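Local coordinates for protein aromatic-L-amino-acid decarboxylase (Catharanthus roseus, PDB 6EEW) that decarboxylates L-tryptophan to tryptamine and 5-hydroxy-L-tryptophan to serotonin, using pyridoxal 5'-phosphate as cofactor, at residues P298-Y303 with R420-V425. Numbering follows the deposited sequence.
Sequences PEFRHY and RNFSLV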
ATOM      1  N   PRO A 298      29.937  -6.206  -1.027  1.00 54.80           N
ATOM      2  CA  PRO A 298      30.995  -5.276  -1.456  1.00 56.90           C
ATOM      3  C   PRO A 298      31.283  -5.295  -2.949  1.00 53.69           C
ATOM      4  O   PRO A 298      31.457  -4.219  -3.537  1.00 52.37           O
ATOM      5  CB  PRO A 298      32.205  -5.741  -0.633  1.00 52.34           C
ATOM      6  CG  PRO A 298      31.871  -7.139  -0.191  1.00 48.71           C
ATOM      7  CD  PRO A 298      30.401  -7.137   0.014  1.00 49.55           C
ATOM      8  N   GLU A 299      31.247  -6.463  -3.600  1.00 49.68           N
ATOM      9  CA  GLU A 299      31.558  -6.502  -5.026  1.00 47.37           C
ATOM     10  C   GLU A 299      30.473  -5.867  -5.878  1.00 51.57           C
ATOM     11  O   GLU A 299      30.623  -5.808  -7.102  1.00 48.62           O
ATOM     12  CB  GLU A 299      31.811  -7.935  -5.499  1.00 47.18           C
ATOM     13  CG  GLU A 299      30.605  -8.838  -5.517  1.00 50.10           C
ATOM     14  CD  GLU A 299      30.377  -9.519  -4.191  1.00 50.96           C
ATOM     15  OE1 GLU A 299      30.770  -8.929  -3.153  1.00 49.73           O
ATOM     16  OE2 GLU A 299      29.829 -10.648  -4.193  1.00 50.12           O
ATOM     17  N   PHE A 300      29.350  -5.482  -5.285  1.00 53.69           N
ATOM     18  CA  PHE A 300      28.365  -4.704  -6.007  1.00 49.94           C
ATOM     19  C   PHE A 300      28.265  -3.269  -5.528  1.00 51.69           C
ATOM     20  O   PHE A 300      27.612  -2.451  -6.189  1.00 58.68           O
ATOM     21  CB  PHE A 300      26.991  -5.353  -5.903  1.00 46.71           C
ATOM     22  CG  PHE A 300      26.887  -6.632  -6.649  1.00 44.89           C
ATOM     23  CD1 PHE A 300      26.690  -6.629  -8.013  1.00 49.16           C
ATOM     24  CD2 PHE A 300      26.925  -7.838  -5.979  1.00 41.07           C
ATOM     25  CE1 PHE A 300      26.560  -7.808  -8.702  1.00 39.42           C
ATOM     26  CE2 PHE A 300      26.804  -9.020  -6.662  1.00 38.44           C
ATOM     27  CZ  PHE A 300      26.622  -9.002  -8.028  1.00 44.67           C
ATOM     28  N   ARG A 301      28.906  -2.923  -4.415  1.00 52.64           N
ATOM     29  CA  ARG A 301      28.641  -1.603  -3.864  1.00 53.03           C
ATOM     30  C   ARG A 301      29.126  -0.498  -4.791  1.00 55.16           C
ATOM     31  O   ARG A 301      28.675   0.643  -4.649  1.00 50.86           O
ATOM     32  CB  ARG A 301      29.258  -1.482  -2.468  1.00 43.90           C
ATOM     33  CG  ARG A 301      29.100  -0.107  -1.818  1.00 38.99           C
ATOM     34  CD  ARG A 301      27.650   0.385  -1.799  1.00 39.64           C
ATOM     35  NE  ARG A 301      27.549   1.621  -1.019  1.00 44.24           N
ATOM     36  CZ  ARG A 301      28.160   2.754  -1.362  1.00 51.40           C
ATOM     37  NH1 ARG A 301      28.926   2.795  -2.454  1.00 38.83           N
ATOM     38  NH2 ARG A 301      28.028   3.836  -0.603  1.00 47.87           N
ATOM     39  N   HIS A 302      30.014  -0.814  -5.752  1.00 54.11           N
ATOM     40  CA  HIS A 302      30.479   0.203  -6.690  1.00 52.71           C
ATOM     41  C   HIS A 302      29.319   0.809  -7.470  1.00 55.68           C
ATOM     42  O   HIS A 302      29.402   1.960  -7.914  1.00 53.25           O
ATOM     43  CB  HIS A 302      31.507  -0.383  -7.667  1.00 52.77           C
ATOM     44  CG  HIS A 302      30.942  -1.410  -8.600  1.00 51.91           C
ATOM     45  ND1 HIS A 302      30.398  -1.077  -9.823  1.00 51.06           N
ATOM     46  CD2 HIS A 302      30.794  -2.750  -8.477  1.00 48.31           C
ATOM     47  CE1 HIS A 302      29.966  -2.169 -10.426  1.00 46.68           C
ATOM     48  NE2 HIS A 302      30.193  -3.199  -9.630  1.00 48.66           N
ATOM     49  N   TYR A 303      28.221   0.069  -7.633  1.00 57.70           N
ATOM     50  CA  TYR A 303      27.098   0.627  -8.370  1.00 50.33           C
ATOM     51  C   TYR A 303      26.499   1.848  -7.680  1.00 51.79           C
ATOM     52  O   TYR A 303      25.760   2.601  -8.316  1.00 39.97           O
ATOM     53  CB  TYR A 303      26.029  -0.427  -8.599  1.00 48.08           C
ATOM     54  CG  TYR A 303      26.321  -1.327  -9.776  1.00 42.94           C
ATOM     55  CD1 TYR A 303      26.462  -0.814 -11.047  1.00 41.23           C
ATOM     56  CD2 TYR A 303      26.418  -2.708  -9.613  1.00 46.60           C
ATOM     57  CE1 TYR A 303      26.712  -1.634 -12.131  1.00 43.48           C
ATOM     58  CE2 TYR A 303      26.647  -3.542 -10.686  1.00 43.60           C
ATOM     59  CZ  TYR A 303      26.800  -3.001 -11.946  1.00 48.08           C
ATOM     60  OH  TYR A 303      27.044  -3.827 -13.023  1.00 47.35           O
ATOM     61  N   ARG A 420      25.420 -10.013 -18.409  1.00 57.89           N
ATOM     62  CA  ARG A 420      24.727 -10.377 -17.179  1.00 61.46           C
ATOM     63  C   ARG A 420      25.335  -9.585 -16.029  1.00 62.52           C
ATOM     64  O   ARG A 420      26.472  -9.848 -15.632  1.00 57.90           O
ATOM     65  CB  ARG A 420      24.835 -11.881 -16.932  1.00 61.58           C
ATOM     66  CG  ARG A 420      24.259 -12.329 -15.589  1.00 56.67           C
ATOM     67  CD  ARG A 420      24.918 -13.598 -15.058  1.00 50.13           C
ATOM     68  NE  ARG A 420      26.353 -13.424 -14.882  1.00 56.10           N
ATOM     69  CZ  ARG A 420      26.915 -12.771 -13.870  1.00 57.36           C
ATOM     70  NH1 ARG A 420      26.169 -12.212 -12.929  1.00 60.21           N
ATOM     71  NH2 ARG A 420      28.228 -12.658 -13.809  1.00 52.77           N
ATOM     72  N   ASN A 421      24.583  -8.613 -15.495  1.00 56.36           N
ATOM     73  CA  ASN A 421      25.065  -7.789 -14.392  1.00 53.49           C
ATOM     74  C   ASN A 421      24.747  -8.373 -13.026  1.00 49.34           C
ATOM     75  O   ASN A 421      25.487  -8.135 -12.068  1.00 46.39           O
ATOM     76  CB  ASN A 421      24.431  -6.397 -14.451  1.00 60.65           C
ATOM     77  CG  ASN A 421      24.746  -5.657 -15.730  1.00 65.87           C
ATOM     78  OD1 ASN A 421      25.897  -5.609 -16.169  1.00 63.16           O
ATOM     79  ND2 ASN A 421      23.716  -5.073 -16.340  1.00 68.44           N
ATOM     80  N   PHE A 422      23.644  -9.098 -12.904  1.00 55.14           N
ATOM     81  CA  PHE A 422      23.208  -9.617 -11.618  1.00 55.06           C
ATOM     82  C   PHE A 422      22.719 -11.051 -11.784  1.00 59.61           C
ATOM     83  O   PHE A 422      23.493 -11.942 -12.143  1.00 56.89           O
ATOM     84  CB  PHE A 422      22.114  -8.709 -11.036  1.00 54.08           C
ATOM     85  CG  PHE A 422      22.516  -7.255 -10.947  1.00 45.76           C
ATOM     86  CD1 PHE A 422      23.260  -6.792  -9.870  1.00 46.82           C
ATOM     87  CD2 PHE A 422      22.182  -6.365 -11.949  1.00 42.74           C
ATOM     88  CE1 PHE A 422      23.637  -5.455  -9.783  1.00 39.02           C
ATOM     89  CE2 PHE A 422      22.551  -5.030 -11.867  1.00 43.92           C
ATOM     90  CZ  PHE A 422      23.284  -4.578 -10.773  1.00 40.99           C
ATOM     91  N   SER A 423      21.433 -11.288 -11.520  1.00 61.39           N
ATOM     92  CA  SER A 423      20.874 -12.633 -11.544  1.00 54.84           C
ATOM     93  C   SER A 423      20.056 -12.918 -12.802  1.00 50.07           C
ATOM     94  O   SER A 423      19.522 -14.026 -12.944  1.00 56.09           O
ATOM     95  CB  SER A 423      20.022 -12.870 -10.296  1.00 55.93           C
ATOM     96  OG  SER A 423      19.321 -14.083 -10.426  1.00 67.21           O
ATOM     97  N   LEU A 424      19.909 -11.944 -13.693  1.00 39.27           N
ATOM     98  CA  LEU A 424      19.057 -12.087 -14.869  1.00 43.35           C
ATOM     99  C   LEU A 424      19.935 -12.316 -16.084  1.00 44.03           C
ATOM    100  O   LEU A 424      20.861 -11.538 -16.327  1.00 39.65           O
ATOM    101  CB  LEU A 424      18.182 -10.845 -15.080  1.00 41.32           C
ATOM    102  CG  LEU A 424      17.675 -10.662 -16.509  1.00 44.93           C
ATOM    103  CD1 LEU A 424      16.692 -11.761 -16.891  1.00 46.26           C
ATOM    104  CD2 LEU A 424      17.058  -9.284 -16.694  1.00 46.51           C
ATOM    105  N   VAL A 425      19.624 -13.361 -16.854  1.00 45.44           N
ATOM    106  CA  VAL A 425      20.383 -13.726 -18.051  1.00 49.16           C
ATOM    107  C   VAL A 425      19.491 -13.517 -19.271  1.00 53.69           C
ATOM    108  O   VAL A 425      18.432 -14.144 -19.386  1.00 63.19           O
ATOM    109  CB  VAL A 425      20.877 -15.183 -17.978  1.00 47.74           C
ATOM    110  CG1 VAL A 425      21.726 -15.552 -19.199  1.00 42.96           C
ATOM    111  CG2 VAL A 425      21.621 -15.429 -16.699  1.00 43.37           C
TER
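F422 reaches from the loop ahead of strand 424-429 to the rings of F300 and Y303, and meets each of them differently. Against F300 it lies nearly parallel, the planes 24° apart, but the rings are displaced, centroids 5.5 Å apart, so that little of one lies over the other. Their closest approach is F300 CE1 to F422 CD1, 3.6 Å. Y303 comes from the opposite direction to F422 with its plane turned by 42°, an oblique pairing; CE2 of Y303 sits 3.5 Å from CZ of F422. The CD1 and CE1 side of F422 is thus turned to F300, while CE1 and CZ meet Y303. F300, in the helical turn, and Y303, in the 3-10 turn that follows, both have CG beside the backbone N and anti to the carbonyl carbon, which carries both rings toward the loop.

N421 adds a polar border. Its backbone O lies in the plane of the F300 ring, at the edge, 3.5 Å from CE1. The side chains of Y303 and N421 cross at about a right angle, Y303 OH staying 3.8 Å from N421 OD1 with no hydrogen bond between them; ND2 of N421 is bound instead to the backbone O of T265. The loop is braced from within by R420, whose NH1 donates to F422 O (2.8 Å) in both the guanidinium and the carbonyl plane, while NE forms a salt bridge to E405 of helix 375-409.

This aromatic cluster joins the turns after strand 283-287 of the seven-stranded sheet to the four-stranded antiparallel sheet; the F422 side chain lies about 12 Å from a bound tryptophan.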